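Local coordinates for twin-arginine translocation pathway signal protein (Burkholderia phytofirmans, PDB 2RJO) that probably serves as a periplasmic sugar-binding protein, holding beta-D-galactopyranose in a pocket between its two lobes, at residues A[28-33]-A[308-313]; A[79-84]-A[104-109]; A[253-258]-A[314-319]. All coordinates share one frame; numbering follows the deposited sequence.

Contact 1. Residues A[28-33]-A[308-313]; sequences QSFAKS and AEWNNL
W310 lays one face of its indole against F30 of the helix, with A308 CB of its own segment on the opposite face, toward the rim. E309 then starts a type I turn that runs to N312, closed by N312 N to E309 O at 2.9 Å. W310 is the second residue of this turn, and its side chain reaches the helix. The F30 ring meets it edge-to-face: the F30 edge points at the five-membered ring, with the planes at 83°. The nearest atoms are F30 CD1 and W310 CG, 3.5 Å apart. F30 CB adds a CH-pi contact over the same ring, 4.2 Å from its centroid. In this periplasmic binding protein fold the contact ties the loop between helix 296-302 and strand 317-320 to the first long helix, 18-34. The indole NH is bridged by water: W310 NE1 donates to it at 3.1 Å, and S29 OG lies 2.9 Å from the same water. S33 OG approaches W310 CD1 obliquely at 3.8 Å. With chi1 at 70°, that hydroxyl folds back and donates to F30 O. Beyond the indole, W310 O is hydrogen-bonded to S262 of helix 253-268, and L313 packs on S262 and Q266.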
loop_
_atom_site.group_PDB
_atom_site.type_symbol
_atom_site.label_atom_id
_atom_site.label_comp_id
_atom_site.label_asym_id
_atom_site.label_seq_id
_atom_site.Cartn_x
_atom_site.Cartn_y
_atom_site.Cartn_z
ATOM N N GLN A 28 8.842 -9.482 9.764
ATOM C CA GLN A 28 9.729 -9.762 10.881
ATOM C C GLN A 28 9.022 -10.737 11.821
ATOM O O GLN A 28 9.599 -11.728 12.260
ATOM C CB GLN A 28 10.006 -8.442 11.599
ATOM C CG GLN A 28 11.279 -8.340 12.392
ATOM C CD GLN A 28 11.446 -6.945 12.982
ATOM O OE1 GLN A 28 10.685 -6.533 13.862
ATOM N NE2 GLN A 28 12.432 -6.202 12.485
ATOM N N SER A 29 7.755 -10.450 12.112
ATOM C CA SER A 29 6.962 -11.295 12.998
ATOM C C SER A 29 6.689 -12.677 12.418
ATOM O O SER A 29 6.606 -13.655 13.160
ATOM C CB SER A 29 5.640 -10.609 13.343
ATOM O OG SER A 29 4.788 -11.475 14.068
ATOM N N PHE A 30 6.545 -12.777 11.101
ATOM C CA PHE A 30 6.300 -14.080 10.513
ATOM C C PHE A 30 7.564 -14.929 10.521
ATOM O O PHE A 30 7.516 -16.120 10.804
ATOM C CB PHE A 30 5.814 -13.961 9.077
ATOM C CG PHE A 30 5.727 -15.284 8.385
ATOM C CD1 PHE A 30 4.709 -16.179 8.702
ATOM C CD2 PHE A 30 6.715 -15.680 7.492
ATOM C CE1 PHE A 30 4.679 -17.455 8.142
ATOM C CE2 PHE A 30 6.696 -16.953 6.926
ATOM C CZ PHE A 30 5.680 -17.844 7.248
ATOM N N ALA A 31 8.694 -14.318 10.180
ATOM C CA ALA A 31 9.953 -15.046 10.169
ATOM C C ALA A 31 10.149 -15.614 11.571
ATOM O O ALA A 31 10.548 -16.763 11.743
ATOM C CB ALA A 31 11.108 -14.113 9.805
ATOM N N LYS A 32 9.846 -14.785 12.562
ATOM C CA LYS A 32 9.957 -15.140 13.968
ATOM C C LYS A 32 9.212 -16.421 14.285
ATOM O O LYS A 32 9.758 -17.334 14.909
ATOM C CB LYS A 32 9.374 -14.019 14.824
ATOM C CG LYS A 32 10.354 -13.357 15.753
ATOM C CD LYS A 32 11.451 -12.640 15.001
ATOM C CE LYS A 32 12.389 -11.934 15.987
ATOM N NZ LYS A 32 11.659 -10.937 16.817
ATOM N N SER A 33 7.959 -16.471 13.849
ATOM C CA SER A 33 7.094 -17.604 14.100
ATOM C C SER A 33 7.614 -18.909 13.517
ATOM O O SER A 33 7.486 -19.959 14.148
ATOM C CB SER A 33 5.681 -17.310 13.575
ATOM O OG SER A 33 5.647 -17.285 12.162
ATOM N N ALA A 308 -1.802 -12.442 14.328
ATOM C CA ALA A 308 -1.032 -12.932 13.183
ATOM C C ALA A 308 -1.543 -14.270 12.618
ATOM O O ALA A 308 -1.022 -15.328 12.967
ATOM C CB ALA A 308 0.431 -13.068 13.603
ATOM N N GLU A 309 -2.537 -14.208 11.729
ATOM C CA GLU A 309 -3.151 -15.395 11.123
ATOM C C GLU A 309 -2.374 -16.009 9.955
ATOM O O GLU A 309 -2.969 -16.512 9.000
ATOM C CB GLU A 309 -4.559 -15.045 10.634
ATOM C CG GLU A 309 -5.498 -14.608 11.740
ATOM C CD GLU A 309 -5.808 -15.749 12.673
ATOM O OE1 GLU A 309 -6.506 -16.692 12.231
ATOM O OE2 GLU A 309 -5.345 -15.705 13.838
ATOM N N TRP A 310 -1.052 -15.991 10.060
ATOM C CA TRP A 310 -0.143 -16.503 9.035
ATOM C C TRP A 310 -0.561 -17.818 8.356
ATOM O O TRP A 310 -0.391 -17.982 7.149
ATOM C CB TRP A 310 1.244 -16.661 9.656
ATOM C CG TRP A 310 1.732 -15.421 10.407
ATOM C CD1 TRP A 310 2.414 -15.398 11.594
ATOM C CD2 TRP A 310 1.625 -14.046 9.988
ATOM N NE1 TRP A 310 2.737 -14.107 11.933
ATOM C CE2 TRP A 310 2.266 -13.260 10.969
ATOM C CE3 TRP A 310 1.047 -13.408 8.884
ATOM C CZ2 TRP A 310 2.349 -11.871 10.869
ATOM C CZ3 TRP A 310 1.129 -12.029 8.791
ATOM C CH2 TRP A 310 1.773 -11.277 9.775
ATOM N N ASN A 311 -1.094 -18.751 9.136
ATOM C CA ASN A 311 -1.521 -20.053 8.636
ATOM C C ASN A 311 -2.705 -20.012 7.662
ATOM O O ASN A 311 -2.796 -20.826 6.745
ATOM C CB ASN A 311 -1.898 -20.955 9.824
ATOM C CG ASN A 311 -2.927 -20.297 10.758
ATOM O OD1 ASN A 311 -2.579 -19.475 11.632
ATOM N ND2 ASN A 311 -4.204 -20.638 10.561
ATOM N N ASN A 312 -3.612 -19.070 7.873
ATOM C CA ASN A 312 -4.813 -18.935 7.054
ATOM C C ASN A 312 -4.588 -18.041 5.826
ATOM O O ASN A 312 -5.099 -16.924 5.759
ATOM C CB ASN A 312 -5.919 -18.342 7.916
ATOM C CG ASN A 312 -7.286 -18.701 7.420
ATOM O OD1 ASN A 312 -7.578 -18.578 6.230
ATOM N ND2 ASN A 312 -8.145 -19.150 8.331
ATOM N N LEU A 313 -3.859 -18.563 4.844
ATOM C CA LEU A 313 -3.502 -17.837 3.625
ATOM C C LEU A 313 -4.537 -17.045 2.815
ATOM O O LEU A 313 -4.246 -15.930 2.386
ATOM C CB LEU A 313 -2.770 -18.787 2.668
ATOM C CG LEU A 313 -1.556 -19.523 3.254
ATOM C CD1 LEU A 313 -0.842 -20.320 2.167
ATOM C CD2 LEU A 313 -0.616 -18.515 3.870
HETATM O O HOH W 1 3.237 -13.758 14.995
#

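Contact 2. Residues A[79-84]-A[104-109]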
loop_
_atom_site.group_PDB
_atom_site.type_symbol
_atom_site.label_atom_id
_atom_site.label_comp_id
_atom_site.label_asym_id
_atom_site.label_seq_id
_atom_site.Cartn_x
_atom_site.Cartn_y
_atom_site.Cartn_z
ATOM N N VAL A 79 11.463 -7.838 -13.771
ATOM C CA VAL A 79 12.855 -8.235 -13.632
ATOM C C VAL A 79 13.097 -8.966 -12.316
ATOM O O VAL A 79 13.879 -9.918 -12.272
ATOM C CB VAL A 79 13.797 -7.033 -13.758
ATOM C CG1 VAL A 79 13.497 -6.014 -12.697
ATOM C CG2 VAL A 79 15.220 -7.496 -13.669
ATOM N N ILE A 80 12.420 -8.542 -11.252
ATOM C CA ILE A 80 12.566 -9.202 -9.962
ATOM C C ILE A 80 12.051 -10.628 -10.071
ATOM O O ILE A 80 12.695 -11.562 -9.615
ATOM C CB ILE A 80 11.759 -8.475 -8.865
ATOM C CG1 ILE A 80 12.377 -7.108 -8.592
ATOM C CG2 ILE A 80 11.698 -9.333 -7.595
ATOM C CD1 ILE A 80 11.577 -6.271 -7.620
ATOM N N VAL A 81 10.881 -10.781 -10.676
ATOM C CA VAL A 81 10.279 -12.096 -10.844
ATOM C C VAL A 81 11.144 -12.998 -11.721
ATOM O O VAL A 81 11.241 -14.194 -11.477
ATOM C CB VAL A 81 8.891 -11.980 -11.478
ATOM C CG1 VAL A 81 8.378 -13.357 -11.857
ATOM C CG2 VAL A 81 7.941 -11.296 -10.518
ATOM N N GLU A 82 11.768 -12.414 -12.743
ATOM C CA GLU A 82 12.625 -13.169 -13.643
ATOM C C GLU A 82 13.837 -13.660 -12.871
ATOM O O GLU A 82 14.233 -14.810 -13.007
ATOM C CB GLU A 82 13.091 -12.293 -14.800
ATOM C CG GLU A 82 12.172 -12.279 -16.021
ATOM C CD GLU A 82 12.318 -11.004 -16.847
ATOM O OE1 GLU A 82 13.396 -10.354 -16.788
ATOM O OE2 GLU A 82 11.353 -10.653 -17.565
ATOM N N ALA A 83 14.419 -12.776 -12.062
ATOM C CA ALA A 83 15.592 -13.115 -11.265
ATOM C C ALA A 83 15.303 -14.242 -10.269
ATOM O O ALA A 83 16.117 -15.144 -10.083
ATOM C CB ALA A 83 16.087 -11.875 -10.527
ATOM N N CYS A 84 14.143 -14.195 -9.627
ATOM C CA CYS A 84 13.780 -15.232 -8.665
ATOM C C CYS A 84 13.550 -16.560 -9.368
ATOM O O CYS A 84 13.998 -17.608 -8.904
ATOM C CB CYS A 84 12.508 -14.835 -7.913
ATOM S SG CYS A 84 12.691 -13.398 -6.845
ATOM N N TRP A 104 0.787 -17.106 -12.775
ATOM C CA TRP A 104 0.572 -18.391 -13.442
ATOM C C TRP A 104 1.443 -18.592 -14.682
ATOM O O TRP A 104 1.520 -19.699 -15.220
ATOM C CB TRP A 104 -0.908 -18.578 -13.782
ATOM C CG TRP A 104 -1.565 -17.399 -14.436
ATOM C CD1 TRP A 104 -1.467 -17.024 -15.739
ATOM C CD2 TRP A 104 -2.447 -16.458 -13.814
ATOM N NE1 TRP A 104 -2.231 -15.903 -15.971
ATOM C CE2 TRP A 104 -2.834 -15.529 -14.796
ATOM C CE3 TRP A 104 -2.928 -16.292 -12.506
ATOM C CZ2 TRP A 104 -3.707 -14.473 -14.526
ATOM C CZ3 TRP A 104 -3.793 -15.239 -12.239
ATOM C CH2 TRP A 104 -4.163 -14.338 -13.239
ATOM N N ASP A 105 2.101 -17.527 -15.134
ATOM C CA ASP A 105 3.007 -17.637 -16.275
ATOM C C ASP A 105 4.414 -17.970 -15.748
ATOM O O ASP A 105 5.340 -18.205 -16.530
ATOM C CB ASP A 105 3.048 -16.336 -17.095
ATOM C CG ASP A 105 1.756 -16.086 -17.881
ATOM O OD1 ASP A 105 1.160 -17.056 -18.397
ATOM O OD2 ASP A 105 1.343 -14.914 -17.994
ATOM N N TYR A 106 4.571 -17.978 -14.426
ATOM C CA TYR A 106 5.863 -18.313 -13.829
ATOM C C TYR A 106 5.715 -19.355 -12.718
ATOM O O TYR A 106 6.270 -19.174 -11.631
ATOM C CB TYR A 106 6.561 -17.071 -13.248
ATOM C CG TYR A 106 7.041 -16.040 -14.254
ATOM C CD1 TYR A 106 6.163 -15.102 -14.790
ATOM C CD2 TYR A 106 8.377 -15.977 -14.632
ATOM C CE1 TYR A 106 6.603 -14.119 -15.673
ATOM C CE2 TYR A 106 8.835 -14.994 -15.522
ATOM C CZ TYR A 106 7.937 -14.065 -16.035
ATOM O OH TYR A 106 8.367 -13.062 -16.881
ATOM N N ASN A 107 4.967 -20.432 -12.973
ATOM C CA ASN A 107 4.793 -21.484 -11.960
ATOM C C ASN A 107 6.115 -22.219 -11.709
ATOM O O ASN A 107 6.836 -22.552 -12.653
ATOM C CB ASN A 107 3.739 -22.508 -12.397
ATOM C CG ASN A 107 2.342 -21.914 -12.505
ATOM O OD1 ASN A 107 2.032 -20.902 -11.878
ATOM N ND2 ASN A 107 1.482 -22.558 -13.296
ATOM N N PRO A 108 6.452 -22.493 -10.434
ATOM C CA PRO A 108 5.730 -22.172 -9.197
ATOM C C PRO A 108 6.426 -21.034 -8.428
ATOM O O PRO A 108 5.966 -20.616 -7.356
ATOM C CB PRO A 108 5.819 -23.483 -8.438
ATOM C CG PRO A 108 7.296 -23.823 -8.660
ATOM C CD PRO A 108 7.528 -23.466 -10.151
ATOM N N ASN A 109 7.531 -20.541 -8.989
ATOM C CA ASN A 109 8.335 -19.493 -8.365
ATOM C C ASN A 109 7.607 -18.180 -8.055
ATOM O O ASN A 109 7.817 -17.591 -7.003
ATOM C CB ASN A 109 9.571 -19.225 -9.228
ATOM C CG ASN A 109 10.391 -20.488 -9.479
ATOM O OD1 ASN A 109 11.270 -20.845 -8.693
ATOM N ND2 ASN A 109 10.084 -21.181 -10.566
#
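V81 CG1 sits over the centre of one face of the Y106 ring. This CH-pi contact puts the methyl 3.8 Å from the ring centroid, only 11° off the ring normal. The methyl is 3.8 Å from both Y106 CG and Y106 CD2, displaced only slightly toward the bond between them. V81 CG1 lies anti to its own backbone N (chi1 171°), which turns this branch out from the helix and onto the tyrosine. At the far end of the ring E82 runs past obliquely. Its OE2 is 3.9 Å from Y106 OH, and its carboxylate plane is tilted 32° from the ring. No hydrogen bond joins the two segments, and the touch is mainly apolar. The two backbones are nearest at C84 and N109, whose CA atoms are 6.9 Å apart. The next shell holds the tyrosine in place. L101 of the loop touches both V81 and Y106, while R78 and S85 of the same helix also pack against Y106. The chain passes a cis peptide bond before P108 on its way to strand 110-115, and N109 is bonded through its backbone to V91 of strand 90-94. Another side of the helix lies against helix 47-60, where I80 meets I51 and I54. The arrangement belongs to the alpha/beta lobe of a periplasmic binding protein, where helix 74-87 packs beside the loop linking two parallel strands.

Contact 3. Residues A[253-258]-A[314-319]; sequences PFWLGG and YARVAG. With SO4 (sulfate ion), chain F.
W255 carries the guanidinium of R316 flat over one face of its indole, with the two planes only 2° apart. This is a cation-pi stack: R316 CZ lies 3.6 Å from the centroid of the W255 five-membered ring. It joins the start of helix 253-268 to the turn leading into strand 317-320, which pairs antiparallel with strand 283-291 in the mixed sheet of this periplasmic binding protein fold. The arginine chain is extended from CG to NE, so its methylene groups also follow the indole. R316 CD sits over the six-membered ring in a CH-pi contact, 3.6 Å from its centroid. Further back, R316 CB reaches W255 CH2 at 3.8 Å. The two side chains run in opposite directions, and the overlap covers both rings of the indole. A chi1 of 176° swings the indole of W255 away from the backbone N and out to the arginine. D252, just ahead of the helix, links the two sides. Its OD2 forms a salt bridge with R316 NH1, and its OD1 accepts a hydrogen bond from W255 N. The carboxylate thus joins the guanidinium to the start of the helix and, with the stack, would limit rotation of the group. The W255 side chain is about 13 Å from the bound galactose. A sulfate ion, probably from the crystallisation liquor, lies at the edge of the guanidinium and is also bonded to K307 N. R316 NH2 donates to its O3 at 2.7 Å, with an N-H...O angle of 144°.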
loop_
_atom_site.group_PDB
_atom_site.type_symbol
_atom_site.label_atom_id
_atom_site.label_comp_id
_atom_site.label_asym_id
_atom_site.label_seq_id
_atom_site.Cartn_x
_atom_site.Cartn_y
_atom_site.Cartn_z
ATOM N N PRO A 253 -0.823 -3.348 6.647
ATOM C CA PRO A 253 0.535 -3.602 6.167
ATOM C C PRO A 253 1.211 -4.694 6.986
ATOM O O PRO A 253 1.925 -5.533 6.441
ATOM C CB PRO A 253 1.213 -2.235 6.290
ATOM C CG PRO A 253 0.377 -1.506 7.312
ATOM C CD PRO A 253 -1.014 -1.923 6.960
ATOM N N PHE A 254 0.980 -4.695 8.292
ATOM C CA PHE A 254 1.555 -5.729 9.143
ATOM C C PHE A 254 1.202 -7.095 8.549
ATOM O O PHE A 254 2.073 -7.894 8.248
ATOM C CB PHE A 254 0.976 -5.627 10.549
ATOM C CG PHE A 254 1.498 -6.664 11.495
ATOM C CD1 PHE A 254 2.626 -6.413 12.270
ATOM C CD2 PHE A 254 0.859 -7.895 11.616
ATOM C CE1 PHE A 254 3.116 -7.376 13.160
ATOM C CE2 PHE A 254 1.340 -8.867 12.501
ATOM C CZ PHE A 254 2.473 -8.604 13.277
ATOM N N TRP A 255 -0.091 -7.353 8.389
ATOM C CA TRP A 255 -0.563 -8.611 7.822
ATOM C C TRP A 255 0.021 -8.851 6.423
ATOM O O TRP A 255 0.460 -9.957 6.104
ATOM C CB TRP A 255 -2.090 -8.603 7.735
ATOM C CG TRP A 255 -2.634 -9.822 7.074
ATOM C CD1 TRP A 255 -2.759 -11.062 7.622
ATOM C CD2 TRP A 255 -3.091 -9.933 5.725
ATOM N NE1 TRP A 255 -3.265 -11.945 6.696
ATOM C CE2 TRP A 255 -3.478 -11.273 5.518
ATOM C CE3 TRP A 255 -3.210 -9.027 4.660
ATOM C CZ2 TRP A 255 -3.975 -11.731 4.297
ATOM C CZ3 TRP A 255 -3.706 -9.487 3.439
ATOM C CH2 TRP A 255 -4.081 -10.822 3.271
ATOM N N LEU A 256 0.007 -7.820 5.585
ATOM C CA LEU A 256 0.543 -7.943 4.241
ATOM C C LEU A 256 1.988 -8.413 4.268
ATOM O O LEU A 256 2.374 -9.289 3.501
ATOM C CB LEU A 256 0.471 -6.603 3.505
ATOM C CG LEU A 256 -0.842 -6.274 2.811
ATOM C CD1 LEU A 256 -0.862 -4.811 2.395
ATOM C CD2 LEU A 256 -0.993 -7.186 1.609
ATOM N N GLY A 257 2.777 -7.820 5.160
ATOM C CA GLY A 257 4.182 -8.171 5.284
ATOM C C GLY A 257 4.464 -9.620 5.638
ATOM O O GLY A 257 5.416 -10.220 5.126
ATOM N N GLY A 258 3.643 -10.181 6.522
ATOM C CA GLY A 258 3.837 -11.556 6.932
ATOM C C GLY A 258 3.190 -12.579 6.026
ATOM O O GLY A 258 3.810 -13.592 5.704
ATOM N N TYR A 314 -5.722 -17.597 2.580
ATOM C CA TYR A 314 -6.714 -16.897 1.760
ATOM C C TYR A 314 -7.909 -16.370 2.535
ATOM O O TYR A 314 -9.010 -16.243 1.988
ATOM C CB TYR A 314 -7.208 -17.824 0.639
ATOM C CG TYR A 314 -6.101 -18.638 0.033
ATOM C CD1 TYR A 314 -5.090 -18.028 -0.709
ATOM C CD2 TYR A 314 -6.003 -20.006 0.283
ATOM C CE1 TYR A 314 -4.001 -18.750 -1.175
ATOM C CE2 TYR A 314 -4.910 -20.745 -0.180
ATOM C CZ TYR A 314 -3.913 -20.106 -0.904
ATOM O OH TYR A 314 -2.803 -20.802 -1.324
ATOM N N ALA A 315 -7.691 -16.043 3.800
ATOM C CA ALA A 315 -8.758 -15.543 4.650
ATOM C C ALA A 315 -9.295 -14.171 4.233
ATOM O O ALA A 315 -10.438 -13.829 4.544
ATOM C CB ALA A 315 -8.268 -15.490 6.095
ATOM N N ARG A 316 -8.482 -13.396 3.518
ATOM C CA ARG A 316 -8.885 -12.047 3.105
ATOM C C ARG A 316 -9.005 -11.814 1.604
ATOM O O ARG A 316 -8.859 -10.681 1.134
ATOM C CB ARG A 316 -7.899 -11.027 3.671
ATOM C CG ARG A 316 -7.665 -11.179 5.152
ATOM C CD ARG A 316 -6.900 -10.019 5.742
ATOM N NE ARG A 316 -6.525 -10.290 7.125
ATOM C CZ ARG A 316 -6.067 -9.364 7.964
ATOM N NH1 ARG A 316 -5.933 -8.107 7.553
ATOM N NH2 ARG A 316 -5.752 -9.687 9.215
ATOM N N VAL A 317 -9.262 -12.873 0.851
ATOM C CA VAL A 317 -9.397 -12.742 -0.584
ATOM C C VAL A 317 -10.793 -12.222 -0.895
ATOM O O VAL A 317 -11.782 -12.909 -0.642
ATOM C CB VAL A 317 -9.189 -14.107 -1.275
ATOM C CG1 VAL A 317 -9.236 -13.941 -2.782
ATOM C CG2 VAL A 317 -7.868 -14.701 -0.847
ATOM N N ALA A 318 -10.874 -11.001 -1.414
ATOM C CA ALA A 318 -12.162 -10.414 -1.780
ATOM C C ALA A 318 -12.524 -10.888 -3.181
ATOM O O ALA A 318 -13.689 -11.114 -3.487
ATOM C CB ALA A 318 -12.088 -8.885 -1.747
ATOM N N GLY A 319 -11.512 -11.047 -4.023
ATOM C CA GLY A 319 -11.729 -11.505 -5.384
ATOM C C GLY A 319 -10.442 -11.380 -6.178
ATOM O O GLY A 319 -9.419 -10.999 -5.619
HETATM S S SO4 F . -4.858 -8.011 12.364
HETATM O O1 SO4 F . -3.559 -8.502 11.817
HETATM O O2 SO4 F . -5.352 -8.955 13.396
HETATM O O3 SO4 F . -5.853 -7.879 11.265
HETATM O O4 SO4 F . -4.657 -6.666 12.979
#

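Contacts 1 and 3 share a neighbourhood, their centres 11 Å apart, and both tie the C-terminal segment to helices of the same lobe. Helix 253-268 serves both: W310 CZ3 lies 3.3 Å from G258 CA, and F254 meets the indole of W310. Contact 2 stands apart and joins elements close in sequence. All three are partly buried, but the centre of contact 3 lies about 12 Å from the chain's centre, those of contacts 1 and 2 about 19 and 22 Å, nearer the surface. Contact 3 places a charged group on an indole, with an aspartate salt-bridged to the arginine. Contact 1 combines aromatic packing with a water bridge; contact 2 rests mainly on a methyl against a ring.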